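Side-chain contacts in superoxide dismutase [Fe] (Methanothermobacter thermautotrophicus, PDB 1MA1), which destroys superoxide radicals by disproportionating them to hydrogen peroxide and dioxygen at a single iron ion in each subunit of a homotetramer: residues N46-K51 and K65-E70; Y78-F83 and S130-L135; Q122-A127 and L166-H171. All coordinates share one frame; numbering follows the deposited sequence.

Interaction 1: residues N46-K51 and K65-E70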
ATOM      1  N   ASN A  46      15.511   8.082  13.948  1.00 18.80           N
ATOM      2  CA  ASN A  46      15.924   8.510  15.281  1.00 18.99           C
ATOM      3  C   ASN A  46      14.864   9.384  15.967  1.00 19.11           C
ATOM      4  O   ASN A  46      14.598   9.229  17.161  1.00 20.38           O
ATOM      5  CB  ASN A  46      17.253   9.267  15.226  1.00 18.65           C
ATOM      6  CG  ASN A  46      18.457   8.341  15.050  1.00 21.32           C
ATOM      7  OD1 ASN A  46      18.450   7.178  15.483  1.00 21.14           O
ATOM      8  ND2 ASN A  46      19.509   8.865  14.438  1.00 16.79           N
ATOM      9  N   ALA A  47      14.257  10.298  15.219  1.00 17.95           N
ATOM     10  CA  ALA A  47      13.247  11.168  15.800  1.00 17.43           C
ATOM     11  C   ALA A  47      12.172  10.302  16.384  1.00 18.90           C
ATOM     12  O   ALA A  47      11.625  10.595  17.440  1.00 21.75           O
ATOM     13  CB  ALA A  47      12.652  12.070  14.758  1.00 16.77           C
ATOM     14  N   LEU A  48      11.870   9.218  15.689  1.00 20.74           N
ATOM     15  CA  LEU A  48      10.745   8.376  16.044  1.00 20.41           C
ATOM     16  C   LEU A  48      11.108   7.537  17.257  1.00 21.70           C
ATOM     17  O   LEU A  48      10.297   7.348  18.163  1.00 22.52           O
ATOM     18  CB  LEU A  48      10.391   7.485  14.864  1.00 19.71           C
ATOM     19  CG  LEU A  48       9.164   6.613  15.020  1.00 21.52           C
ATOM     20  CD1 LEU A  48       7.952   7.455  15.363  1.00 20.77           C
ATOM     21  CD2 LEU A  48       8.950   5.892  13.724  1.00 24.47           C
ATOM     22  N   LEU A  49      12.340   7.039  17.279  1.00 21.69           N
ATOM     23  CA  LEU A  49      12.806   6.303  18.432  1.00 22.40           C
ATOM     24  C   LEU A  49      12.695   7.165  19.676  1.00 24.53           C
ATOM     25  O   LEU A  49      12.216   6.712  20.706  1.00 27.16           O
ATOM     26  CB  LEU A  49      14.251   5.842  18.243  1.00 20.95           C
ATOM     27  CG  LEU A  49      14.478   4.732  17.209  1.00 18.86           C
ATOM     28  CD1 LEU A  49      15.948   4.370  17.140  1.00 18.38           C
ATOM     29  CD2 LEU A  49      13.671   3.520  17.591  1.00 16.70           C
ATOM     30  N   ARG A  50      13.115   8.418  19.588  1.00 25.60           N
ATOM     31  CA  ARG A  50      13.035   9.294  20.744  1.00 27.58           C
ATOM     32  C   ARG A  50      11.583   9.540  21.167  1.00 29.05           C
ATOM     33  O   ARG A  50      11.256   9.556  22.363  1.00 31.91           O
ATOM     34  CB  ARG A  50      13.724  10.623  20.451  1.00 26.75           C
ATOM     35  CG  ARG A  50      15.237  10.540  20.448  1.00 28.94           C
ATOM     36  CD  ARG A  50      15.854  11.933  20.407  1.00 33.08           C
ATOM     37  NE  ARG A  50      15.477  12.655  19.190  1.00 34.64           N
ATOM     38  CZ  ARG A  50      16.122  12.544  18.033  1.00 34.56           C
ATOM     39  NH1 ARG A  50      17.194  11.747  17.947  1.00 32.86           N
ATOM     40  NH2 ARG A  50      15.674  13.201  16.965  1.00 31.20           N
ATOM     41  N   LYS A  51      10.715   9.724  20.182  1.00 28.07           N
ATOM     42  CA  LYS A  51       9.298   9.885  20.442  1.00 28.15           C
ATOM     43  C   LYS A  51       8.739   8.704  21.255  1.00 28.52           C
ATOM     44  O   LYS A  51       8.037   8.903  22.247  1.00 27.74           O
ATOM     45  CB  LYS A  51       8.564  10.015  19.116  1.00 27.54           C
ATOM     46  CG  LYS A  51       7.072  10.196  19.232  1.00 32.11           C
ATOM     47  CD  LYS A  51       6.413  10.085  17.848  1.00 35.47           C
ATOM     48  CE  LYS A  51       4.898  10.312  17.891  1.00 39.05           C
ATOM     49  NZ  LYS A  51       4.508  11.715  18.278  1.00 40.77           N
ATOM     50  N   LYS A  65       0.025   2.878  15.583  1.00 25.33           N
ATOM     51  CA  LYS A  65      -0.226   2.570  14.188  1.00 22.58           C
ATOM     52  C   LYS A  65       0.578   3.515  13.318  1.00 22.70           C
ATOM     53  O   LYS A  65       1.369   3.079  12.474  1.00 23.88           O
ATOM     54  CB  LYS A  65      -1.723   2.696  13.866  1.00 23.92           C
ATOM     55  CG  LYS A  65      -2.051   2.409  12.387  1.00 25.09           C
ATOM     56  CD  LYS A  65      -3.545   2.418  12.071  1.00 18.74           C
ATOM     57  CE  LYS A  65      -4.123   3.795  12.317  1.00 20.96           C
ATOM     58  NZ  LYS A  65      -5.530   3.927  11.856  1.00 18.23           N
ATOM     59  N   ALA A  66       0.383   4.813  13.527  1.00 21.06           N
ATOM     60  CA  ALA A  66       1.131   5.809  12.777  1.00 19.78           C
ATOM     61  C   ALA A  66       2.634   5.641  13.011  1.00 19.87           C
ATOM     62  O   ALA A  66       3.432   5.668  12.061  1.00 23.08           O
ATOM     63  CB  ALA A  66       0.691   7.197  13.179  1.00 18.12           C
ATOM     64  N   ALA A  67       3.014   5.475  14.269  1.00 16.92           N
ATOM     65  CA  ALA A  67       4.422   5.377  14.635  1.00 17.58           C
ATOM     66  C   ALA A  67       5.116   4.208  13.917  1.00 17.94           C
ATOM     67  O   ALA A  67       6.189   4.376  13.327  1.00 16.96           O
ATOM     68  CB  ALA A  67       4.566   5.205  16.137  1.00 11.72           C
ATOM     69  N   LEU A  68       4.505   3.028  13.976  1.00 16.56           N
ATOM     70  CA  LEU A  68       5.148   1.844  13.433  1.00 15.39           C
ATOM     71  C   LEU A  68       5.158   1.864  11.903  1.00 16.32           C
ATOM     72  O   LEU A  68       6.087   1.359  11.279  1.00 17.12           O
ATOM     73  CB  LEU A  68       4.449   0.588  13.945  1.00 11.12           C
ATOM     74  CG  LEU A  68       4.417   0.456  15.460  1.00 10.50           C
ATOM     75  CD1 LEU A  68       3.899  -0.903  15.836  1.00 15.76           C
ATOM     76  CD2 LEU A  68       5.797   0.605  16.030  1.00 12.85           C
ATOM     77  N   LYS A  69       4.133   2.456  11.294  1.00 16.99           N
ATOM     78  CA  LYS A  69       4.147   2.621   9.841  1.00 18.40           C
ATOM     79  C   LYS A  69       5.312   3.495   9.426  1.00 17.93           C
ATOM     80  O   LYS A  69       6.053   3.162   8.507  1.00 18.49           O
ATOM     81  CB  LYS A  69       2.850   3.238   9.326  1.00 16.51           C
ATOM     82  CG  LYS A  69       1.665   2.290   9.346  1.00 21.12           C
ATOM     83  CD  LYS A  69       0.439   2.918   8.712  1.00 18.35           C
ATOM     84  CE  LYS A  69      -0.668   1.891   8.559  1.00 22.09           C
ATOM     85  NZ  LYS A  69      -1.792   2.350   7.677  1.00 23.70           N
ATOM     86  N   GLU A  70       5.474   4.612  10.117  1.00 17.32           N
ATOM     87  CA  GLU A  70       6.575   5.513   9.834  1.00 18.44           C
ATOM     88  C   GLU A  70       7.923   4.852  10.134  1.00 17.54           C
ATOM     89  O   GLU A  70       8.883   5.012   9.380  1.00 18.39           O
ATOM     90  CB  GLU A  70       6.440   6.785  10.666  1.00 18.94           C
ATOM     91  CG  GLU A  70       7.379   7.853  10.222  1.00 21.55           C
ATOM     92  CD  GLU A  70       7.117   9.148  10.917  1.00 24.36           C
ATOM     93  OE1 GLU A  70       7.943   9.519  11.787  1.00 26.70           O
ATOM     94  OE2 GLU A  70       6.083   9.776  10.599  1.00 22.20           O
TER
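Leu48 of helix 27-57 carries the contact, fitting its branched end between Ala67 and Glu70 of helix 64-86. With CG anti to the backbone N (chi1 -175°), the branch reaches across to the partner helix. The close-packed part is the buried one: Leu48 and Ala67 are both shut off from solvent, and Leu48 gives up more surface to the other segment than any other residue here. Leu48 CD1 meets Ala67 CB at 4.1 Å, while Leu48 CD2 lies against the carbonyl oxygen of Ala67 and 4.1 Å from Glu70 CB. The CA atoms of Leu48 and Ala67 are 7.1 Å apart, consistent with a small residue facing the leucine.

The other side is more open to solvent. Glu70, partly exposed, slants across the leucine, and its charge partner lies outside both segments: OE2 forms a salt bridge with Lys65 of the third subunit. The exposed Lys51 stays back, its CE 5.4 Å from Ala67 CB.

The two segments run in roughly opposite directions, as expected for the alpha-hairpin domain of iron/manganese superoxide dismutases. Beyond the pair, Leu49 of helix 27-57 packs on Phe8 and Tyr9, and Leu68 of helix 64-86 rests on Ile146 in strand 143-150 of the second subunit.

Interaction 2: residues Y78-F83 and S130-L135. With FE (Fe (III) ion), chain G.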
ATOM      1  N   TYR A  78      16.835   3.247   5.865  1.00 14.91           N
ATOM      2  CA  TYR A  78      18.181   3.110   6.394  1.00 16.28           C
ATOM      3  C   TYR A  78      18.837   1.788   5.985  1.00 17.68           C
ATOM      4  O   TYR A  78      19.979   1.776   5.519  1.00 17.88           O
ATOM      5  CB  TYR A  78      18.164   3.190   7.912  1.00 18.43           C
ATOM      6  CG  TYR A  78      19.502   2.858   8.534  1.00 18.54           C
ATOM      7  CD1 TYR A  78      20.484   3.829   8.675  1.00 18.42           C
ATOM      8  CD2 TYR A  78      19.791   1.558   8.951  1.00 19.80           C
ATOM      9  CE1 TYR A  78      21.716   3.524   9.216  1.00 21.51           C
ATOM     10  CE2 TYR A  78      21.018   1.242   9.487  1.00 20.60           C
ATOM     11  CZ  TYR A  78      21.979   2.225   9.617  1.00 21.93           C
ATOM     12  OH  TYR A  78      23.204   1.894  10.141  1.00 27.87           O
ATOM     13  N   VAL A  79      18.121   0.684   6.195  1.00 17.91           N
ATOM     14  CA  VAL A  79      18.667  -0.649   5.943  1.00 18.56           C
ATOM     15  C   VAL A  79      18.973  -0.885   4.466  1.00 17.04           C
ATOM     16  O   VAL A  79      20.044  -1.371   4.137  1.00 17.89           O
ATOM     17  CB  VAL A  79      17.699  -1.767   6.414  1.00 20.07           C
ATOM     18  CG1 VAL A  79      18.254  -3.111   6.027  1.00 20.32           C
ATOM     19  CG2 VAL A  79      17.517  -1.717   7.914  1.00 21.47           C
ATOM     20  N   LEU A  80      18.043  -0.542   3.585  1.00 15.37           N
ATOM     21  CA  LEU A  80      18.249  -0.748   2.148  1.00 16.23           C
ATOM     22  C   LEU A  80      19.396   0.081   1.554  1.00 17.06           C
ATOM     23  O   LEU A  80      20.155  -0.430   0.714  1.00 14.56           O
ATOM     24  CB  LEU A  80      16.953  -0.457   1.368  1.00 12.51           C
ATOM     25  CG  LEU A  80      15.839  -1.483   1.565  1.00  9.99           C
ATOM     26  CD1 LEU A  80      14.548  -1.044   0.942  1.00 10.35           C
ATOM     27  CD2 LEU A  80      16.289  -2.784   0.965  1.00 10.35           C
ATOM     28  N   HIS A  81      19.527   1.347   1.976  1.00 17.51           N
ATOM     29  CA  HIS A  81      20.638   2.164   1.484  1.00 17.74           C
ATOM     30  C   HIS A  81      21.940   1.555   2.000  1.00 17.65           C
ATOM     31  O   HIS A  81      22.937   1.513   1.284  1.00 17.61           O
ATOM     32  CB  HIS A  81      20.510   3.651   1.897  1.00 14.83           C
ATOM     33  CG  HIS A  81      19.529   4.436   1.068  1.00 17.19           C
ATOM     34  ND1 HIS A  81      18.175   4.416   1.313  1.00 17.00           N
ATOM     35  CD2 HIS A  81      19.701   5.295   0.023  1.00 16.53           C
ATOM     36  CE1 HIS A  81      17.556   5.229   0.468  1.00 16.07           C
ATOM     37  NE2 HIS A  81      18.458   5.778  -0.327  1.00 18.58           N
ATOM     38  N   LEU A  82      21.923   1.038   3.219  1.00 19.28           N
ATOM     39  CA  LEU A  82      23.117   0.405   3.764  1.00 20.47           C
ATOM     40  C   LEU A  82      23.633  -0.745   2.894  1.00 21.40           C
ATOM     41  O   LEU A  82      24.819  -0.793   2.580  1.00 22.06           O
ATOM     42  CB  LEU A  82      22.857  -0.130   5.167  1.00 22.49           C
ATOM     43  CG  LEU A  82      24.055  -0.771   5.888  1.00 23.88           C
ATOM     44  CD1 LEU A  82      25.136   0.291   6.098  1.00 23.37           C
ATOM     45  CD2 LEU A  82      23.617  -1.336   7.250  1.00 21.51           C
ATOM     46  N   PHE A  83      22.757  -1.673   2.516  1.00 20.82           N
ATOM     47  CA  PHE A  83      23.151  -2.780   1.648  1.00 20.67           C
ATOM     48  C   PHE A  83      23.452  -2.323   0.227  1.00 20.17           C
ATOM     49  O   PHE A  83      24.257  -2.941  -0.466  1.00 19.05           O
ATOM     50  CB  PHE A  83      22.057  -3.864   1.606  1.00 20.86           C
ATOM     51  CG  PHE A  83      22.000  -4.731   2.836  1.00 22.04           C
ATOM     52  CD1 PHE A  83      21.534  -4.228   4.049  1.00 22.58           C
ATOM     53  CD2 PHE A  83      22.424  -6.053   2.791  1.00 22.65           C
ATOM     54  CE1 PHE A  83      21.494  -5.025   5.187  1.00 21.47           C
ATOM     55  CE2 PHE A  83      22.387  -6.856   3.934  1.00 21.56           C
ATOM     56  CZ  PHE A  83      21.923  -6.338   5.132  1.00 20.73           C
ATOM     57  N   SER A 130       8.561   5.145  -6.351  1.00 18.47           N
ATOM     58  CA  SER A 130       9.739   4.856  -5.526  1.00 15.37           C
ATOM     59  C   SER A 130       9.812   3.378  -5.183  1.00 16.13           C
ATOM     60  O   SER A 130       8.808   2.776  -4.800  1.00 17.72           O
ATOM     61  CB  SER A 130       9.673   5.639  -4.221  1.00 14.41           C
ATOM     62  OG  SER A 130       9.288   6.974  -4.444  1.00 15.29           O
ATOM     63  N   GLY A 131      10.993   2.784  -5.297  1.00 16.15           N
ATOM     64  CA  GLY A 131      11.168   1.452  -4.757  1.00 15.36           C
ATOM     65  C   GLY A 131      12.490   0.823  -5.126  1.00 16.39           C
ATOM     66  O   GLY A 131      13.413   1.509  -5.556  1.00 16.31           O
ATOM     67  N   TRP A 132      12.576  -0.495  -4.956  1.00 16.36           N
ATOM     68  CA  TRP A 132      13.829  -1.237  -5.067  1.00 15.05           C
ATOM     69  C   TRP A 132      13.563  -2.562  -5.779  1.00 13.88           C
ATOM     70  O   TRP A 132      12.464  -3.110  -5.693  1.00 12.97           O
ATOM     71  CB  TRP A 132      14.412  -1.542  -3.688  1.00 15.66           C
ATOM     72  CG  TRP A 132      14.587  -0.359  -2.806  1.00 17.60           C
ATOM     73  CD1 TRP A 132      13.605   0.358  -2.173  1.00 18.47           C
ATOM     74  CD2 TRP A 132      15.826   0.234  -2.425  1.00 16.31           C
ATOM     75  NE1 TRP A 132      14.162   1.361  -1.420  1.00 16.39           N
ATOM     76  CE2 TRP A 132      15.527   1.311  -1.560  1.00 16.53           C
ATOM     77  CE3 TRP A 132      17.163  -0.040  -2.727  1.00 14.99           C
ATOM     78  CZ2 TRP A 132      16.524   2.121  -0.994  1.00 17.97           C
ATOM     79  CZ3 TRP A 132      18.152   0.764  -2.165  1.00 17.06           C
ATOM     80  CH2 TRP A 132      17.826   1.833  -1.309  1.00 17.07           C
ATOM     81  N   ALA A 133      14.577  -3.081  -6.461  1.00 13.06           N
ATOM     82  CA  ALA A 133      14.686  -4.519  -6.677  1.00 13.82           C
ATOM     83  C   ALA A 133      15.681  -5.136  -5.705  1.00 13.71           C
ATOM     84  O   ALA A 133      16.776  -4.609  -5.498  1.00 13.97           O
ATOM     85  CB  ALA A 133      15.113  -4.812  -8.101  1.00 12.82           C
ATOM     86  N   VAL A 134      15.286  -6.258  -5.111  1.00 13.83           N
ATOM     87  CA  VAL A 134      16.071  -6.920  -4.074  1.00 12.93           C
ATOM     88  C   VAL A 134      16.142  -8.414  -4.336  1.00 14.53           C
ATOM     89  O   VAL A 134      15.115  -9.057  -4.535  1.00 15.02           O
ATOM     90  CB  VAL A 134      15.442  -6.697  -2.680  1.00 11.91           C
ATOM     91  CG1 VAL A 134      16.278  -7.379  -1.624  1.00  6.75           C
ATOM     92  CG2 VAL A 134      15.330  -5.191  -2.379  1.00  7.91           C
ATOM     93  N   LEU A 135      17.349  -8.976  -4.319  1.00 16.07           N
ATOM     94  CA  LEU A 135      17.501 -10.429  -4.371  1.00 15.90           C
ATOM     95  C   LEU A 135      17.526 -11.001  -2.965  1.00 16.78           C
ATOM     96  O   LEU A 135      18.139 -10.426  -2.068  1.00 16.38           O
ATOM     97  CB  LEU A 135      18.789 -10.802  -5.083  1.00 16.13           C
ATOM     98  CG  LEU A 135      19.020 -12.306  -5.256  1.00 16.08           C
ATOM     99  CD1 LEU A 135      17.895 -12.863  -6.102  1.00 16.41           C
ATOM    100  CD2 LEU A 135      20.373 -12.571  -5.933  1.00 14.30           C
TER
HETATM  101 FE    FE G 206      17.628   6.241  -2.239  0.50 43.26          FE
HETATM  102  O   HOH W   1      15.907   5.682  -1.609  0.50  2.39           O
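Trp132 meets two neighbouring residues of helix 64-86 with different parts of its indole: a face for Leu80 and an edge for His81. The benzene edge points at the imidazole face in a T-shaped pair, with His81 and the Trp132 six-membered ring 5.0 Å apart at their centroids and their planes at 87°. Over the indole face, Leu80 CB lies 3.5 Å from Trp132 CZ2. Leu80 CG is anti to the carbonyl carbon (chi1 -71°), which carries CD1 into a CH-pi contact 3.4 Å from the centroid of the Trp132 five-membered ring, 12° off its normal. Leu80 CD2 turns to Val134 CG2, 4.2 Å away.

Polar partners position each ring. His81 NE2 binds the iron at 2.1 Å, where water 1, His33, Asp167 and His171 complete the site; its ND1 is hydrogen-bonded to Gly77 O, and together these fix the ring's rotation. Trp132 NE1 is hydrogen-bonded to His152 ND1. An alanine in place of Trp132 would probably leave a gap beside the metal-binding imidazole and deprive Leu80 of the surface it packs on.

The contact joins the alpha-hairpin domain to the C-terminal domain: helix 64-86 packs against strand 131-138, flanked in its antiparallel sheet by strands 143-150 and 164-167.

Interaction 3: residues Q122-A127 and L166-H171; sequences QAAISA and LDVWEH. With FE (Fe (III) ion), chain G.
Two residues before Ala124, which packs on Leu166 and Val168, the carbonyl oxygen Gln122 O is gripped twice by one residue. Ser126 OG donates to Gln122 O at 2.6 Å, tilted 30° from the carbonyl plane, and Ser126 N reaches the same oxygen from the opposite face at 2.9 Å. Both bonds tie Ser126 back to the C-terminal turn of helix 113-125.

Across the contact the side chains meet through apolar groups. Ala124 CB touches Leu166 CD2 at 3.7 Å and Val168 CG2 at 4.2 Å, and Val168 CG1 meets Ala127 CB at 4.0 Å. Val168 CG2 is also in van der Waals contact with the backbone, 3.5 Å from Ala124 O.

Between Leu166 and Val168, both turned to the helix, Asp167 points its CB away from it, and its carboxylate reaches the iron, with CG anti to the backbone N (chi1 -171°). Asp167 OD2 binds the iron at 1.9 Å, joined by His171 NE2, water 1, His33 and His81. Asp167 OD1 accepts from Trp169 N at 2.9 Å, met 36° out of the carboxylate plane; this Asx turn probably helps to hold the carboxylate in its orientation. Trp169 lays a ring face over water 1 and sets its CB against a face of the His171 ring.

Helix 113-125 therefore backs the end of strand 164-167, with Ala124 also touching Ala133 of strand 131-138 and Val185 of helix 181-188.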
ATOM      1  N   GLN A 122      13.903  -5.925 -15.015  1.00 21.90           N
ATOM      2  CA  GLN A 122      12.489  -5.621 -15.139  1.00 23.41           C
ATOM      3  C   GLN A 122      11.891  -5.255 -13.793  1.00 19.81           C
ATOM      4  O   GLN A 122      11.013  -4.380 -13.701  1.00 18.49           O
ATOM      5  CB  GLN A 122      11.728  -6.816 -15.691  1.00 29.95           C
ATOM      6  CG  GLN A 122      12.093  -7.267 -17.084  1.00 36.33           C
ATOM      7  CD  GLN A 122      11.117  -8.321 -17.601  1.00 40.59           C
ATOM      8  OE1 GLN A 122      11.492  -9.181 -18.395  1.00 43.65           O
ATOM      9  NE2 GLN A 122       9.853  -8.254 -17.157  1.00 43.30           N
ATOM     10  N   ALA A 123      12.358  -5.938 -12.755  1.00 17.10           N
ATOM     11  CA  ALA A 123      11.881  -5.679 -11.396  1.00 14.40           C
ATOM     12  C   ALA A 123      12.205  -4.259 -11.003  1.00 13.37           C
ATOM     13  O   ALA A 123      11.385  -3.596 -10.380  1.00 14.34           O
ATOM     14  CB  ALA A 123      12.508  -6.645 -10.438  1.00  9.47           C
ATOM     15  N   ALA A 124      13.386  -3.784 -11.393  1.00 12.90           N
ATOM     16  CA  ALA A 124      13.779  -2.405 -11.101  1.00 15.59           C
ATOM     17  C   ALA A 124      13.013  -1.414 -11.969  1.00 16.26           C
ATOM     18  O   ALA A 124      12.424  -0.449 -11.478  1.00 16.27           O
ATOM     19  CB  ALA A 124      15.275  -2.236 -11.310  1.00 17.83           C
ATOM     20  N   ILE A 125      13.012  -1.660 -13.275  1.00 17.85           N
ATOM     21  CA  ILE A 125      12.466  -0.687 -14.210  1.00 17.55           C
ATOM     22  C   ILE A 125      10.984  -0.487 -13.973  1.00 16.68           C
ATOM     23  O   ILE A 125      10.479   0.644 -13.992  1.00 17.07           O
ATOM     24  CB  ILE A 125      12.720  -1.129 -15.678  1.00 18.24           C
ATOM     25  CG1 ILE A 125      14.234  -1.269 -15.912  1.00 17.88           C
ATOM     26  CG2 ILE A 125      12.148  -0.102 -16.633  1.00 16.52           C
ATOM     27  CD1 ILE A 125      14.639  -1.619 -17.312  1.00 14.66           C
ATOM     28  N   SER A 126      10.277  -1.588 -13.747  1.00 17.80           N
ATOM     29  CA  SER A 126       8.812  -1.551 -13.770  1.00 16.95           C
ATOM     30  C   SER A 126       8.172  -1.096 -12.463  1.00 15.92           C
ATOM     31  O   SER A 126       6.957  -0.982 -12.397  1.00 17.28           O
ATOM     32  CB  SER A 126       8.259  -2.921 -14.128  1.00 14.46           C
ATOM     33  OG  SER A 126       8.560  -3.840 -13.104  1.00 16.15           O
ATOM     34  N   ALA A 127       8.978  -0.851 -11.434  1.00 15.79           N
ATOM     35  CA  ALA A 127       8.457  -0.450 -10.130  1.00 16.55           C
ATOM     36  C   ALA A 127       7.671   0.846 -10.235  1.00 15.70           C
ATOM     37  O   ALA A 127       8.165   1.829 -10.773  1.00 17.36           O
ATOM     38  CB  ALA A 127       9.605  -0.265  -9.139  1.00 14.88           C
ATOM     39  N   LEU A 166      19.007  -2.829  -5.441  1.00 16.62           N
ATOM     40  CA  LEU A 166      19.144  -1.759  -6.421  1.00 17.03           C
ATOM     41  C   LEU A 166      18.109  -0.639  -6.202  1.00 17.61           C
ATOM     42  O   LEU A 166      16.911  -0.849  -6.406  1.00 17.16           O
ATOM     43  CB  LEU A 166      18.989  -2.351  -7.831  1.00 16.27           C
ATOM     44  CG  LEU A 166      18.889  -1.350  -8.969  1.00 15.82           C
ATOM     45  CD1 LEU A 166      20.079  -0.402  -8.915  1.00 15.98           C
ATOM     46  CD2 LEU A 166      18.804  -2.099 -10.286  1.00 16.17           C
ATOM     47  N   ASP A 167      18.567   0.543  -5.781  1.00 16.72           N
ATOM     48  CA  ASP A 167      17.655   1.650  -5.508  1.00 14.61           C
ATOM     49  C   ASP A 167      17.107   2.148  -6.840  1.00 14.94           C
ATOM     50  O   ASP A 167      17.849   2.318  -7.806  1.00 15.07           O
ATOM     51  CB  ASP A 167      18.373   2.784  -4.743  1.00 12.61           C
ATOM     52  CG  ASP A 167      17.410   3.870  -4.240  1.00 14.88           C
ATOM     53  OD1 ASP A 167      16.213   3.755  -4.552  1.00 16.67           O
ATOM     54  OD2 ASP A 167      17.833   4.847  -3.547  1.00 16.04           O
ATOM     55  N   VAL A 168      15.807   2.389  -6.891  1.00 14.14           N
ATOM     56  CA  VAL A 168      15.219   2.883  -8.111  1.00 13.61           C
ATOM     57  C   VAL A 168      14.198   3.993  -7.813  1.00 13.85           C
ATOM     58  O   VAL A 168      13.440   4.423  -8.698  1.00 12.37           O
ATOM     59  CB  VAL A 168      14.600   1.681  -8.883  1.00 15.62           C
ATOM     60  CG1 VAL A 168      13.131   1.464  -8.495  1.00 12.05           C
ATOM     61  CG2 VAL A 168      14.805   1.868 -10.366  1.00 18.24           C
ATOM     62  N   TRP A 169      14.186   4.458  -6.562  1.00 12.92           N
ATOM     63  CA  TRP A 169      13.744   5.822  -6.256  1.00 14.38           C
ATOM     64  C   TRP A 169      14.314   6.807  -7.282  1.00 15.53           C
ATOM     65  O   TRP A 169      15.460   6.681  -7.709  1.00 16.04           O
ATOM     66  CB  TRP A 169      14.210   6.265  -4.859  1.00 13.72           C
ATOM     67  CG  TRP A 169      13.448   5.669  -3.714  1.00 14.87           C
ATOM     68  CD1 TRP A 169      13.378   4.350  -3.364  1.00 12.12           C
ATOM     69  CD2 TRP A 169      12.653   6.378  -2.755  1.00 15.58           C
ATOM     70  NE1 TRP A 169      12.593   4.193  -2.261  1.00 14.38           N
ATOM     71  CE2 TRP A 169      12.133   5.421  -1.858  1.00 15.60           C
ATOM     72  CE3 TRP A 169      12.332   7.732  -2.565  1.00 14.60           C
ATOM     73  CZ2 TRP A 169      11.303   5.776  -0.781  1.00 13.65           C
ATOM     74  CZ3 TRP A 169      11.508   8.081  -1.494  1.00 12.34           C
ATOM     75  CH2 TRP A 169      11.005   7.106  -0.620  1.00 13.30           C
ATOM     76  N   GLU A 170      13.520   7.798  -7.663  1.00 15.60           N
ATOM     77  CA  GLU A 170      13.973   8.754  -8.647  1.00 18.10           C
ATOM     78  C   GLU A 170      15.207   9.527  -8.155  1.00 19.16           C
ATOM     79  O   GLU A 170      16.097   9.856  -8.956  1.00 17.01           O
ATOM     80  CB  GLU A 170      12.825   9.695  -9.026  1.00 17.18           C
ATOM     81  CG  GLU A 170      11.686   8.949  -9.749  1.00 20.21           C
ATOM     82  CD  GLU A 170      10.471   9.820 -10.091  1.00 22.14           C
ATOM     83  OE1 GLU A 170       9.941  10.519  -9.196  1.00 23.88           O
ATOM     84  OE2 GLU A 170      10.032   9.799 -11.258  1.00 21.96           O
ATOM     85  N   HIS A 171      15.286   9.793  -6.848  1.00 20.55           N
ATOM     86  CA  HIS A 171      16.459  10.499  -6.335  1.00 20.43           C
ATOM     87  C   HIS A 171      17.772   9.766  -6.609  1.00 19.69           C
ATOM     88  O   HIS A 171      18.841  10.363  -6.559  1.00 21.88           O
ATOM     89  CB  HIS A 171      16.306  10.893  -4.816  1.00 20.29           C
ATOM     90  CG  HIS A 171      16.206   9.757  -3.837  1.00 19.42           C
ATOM     91  ND1 HIS A 171      15.428   9.854  -2.709  1.00 20.55           N
ATOM     92  CD2 HIS A 171      16.828   8.553  -3.755  1.00 21.70           C
ATOM     93  CE1 HIS A 171      15.570   8.765  -1.970  1.00 23.54           C
ATOM     94  NE2 HIS A 171      16.415   7.949  -2.579  1.00 27.72           N
TER
HETATM   95 FE    FE G 206      17.628   6.241  -2.239  0.50 43.26          FE
HETATM   96  O   HOH W   1      15.907   5.682  -1.609  0.50  2.39           O

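How the interactions relate
Interactions 2 and 3 form one neighbourhood around the iron, their centres about 10 Å apart, whereas the centre of interaction 1 lies about 20 Å from that of interaction 2 and about 26 Å from that of interaction 3. Interaction 1 closes along the chain before the others open; interactions 2 and 3 interleave. Helix 64-86, one arm of the hairpin, carries interaction 1 toward its start and His81 of interaction 2 further along. Strands 131-138 and 164-167 are sheet neighbours, so interactions 2 and 3 meet directly, Ala133 O lying 2.9 Å from Leu166 N in a probable hydrogen bond. The iron ligands His81, Asp167 and His171 thus come from both domains, uniting them at one site.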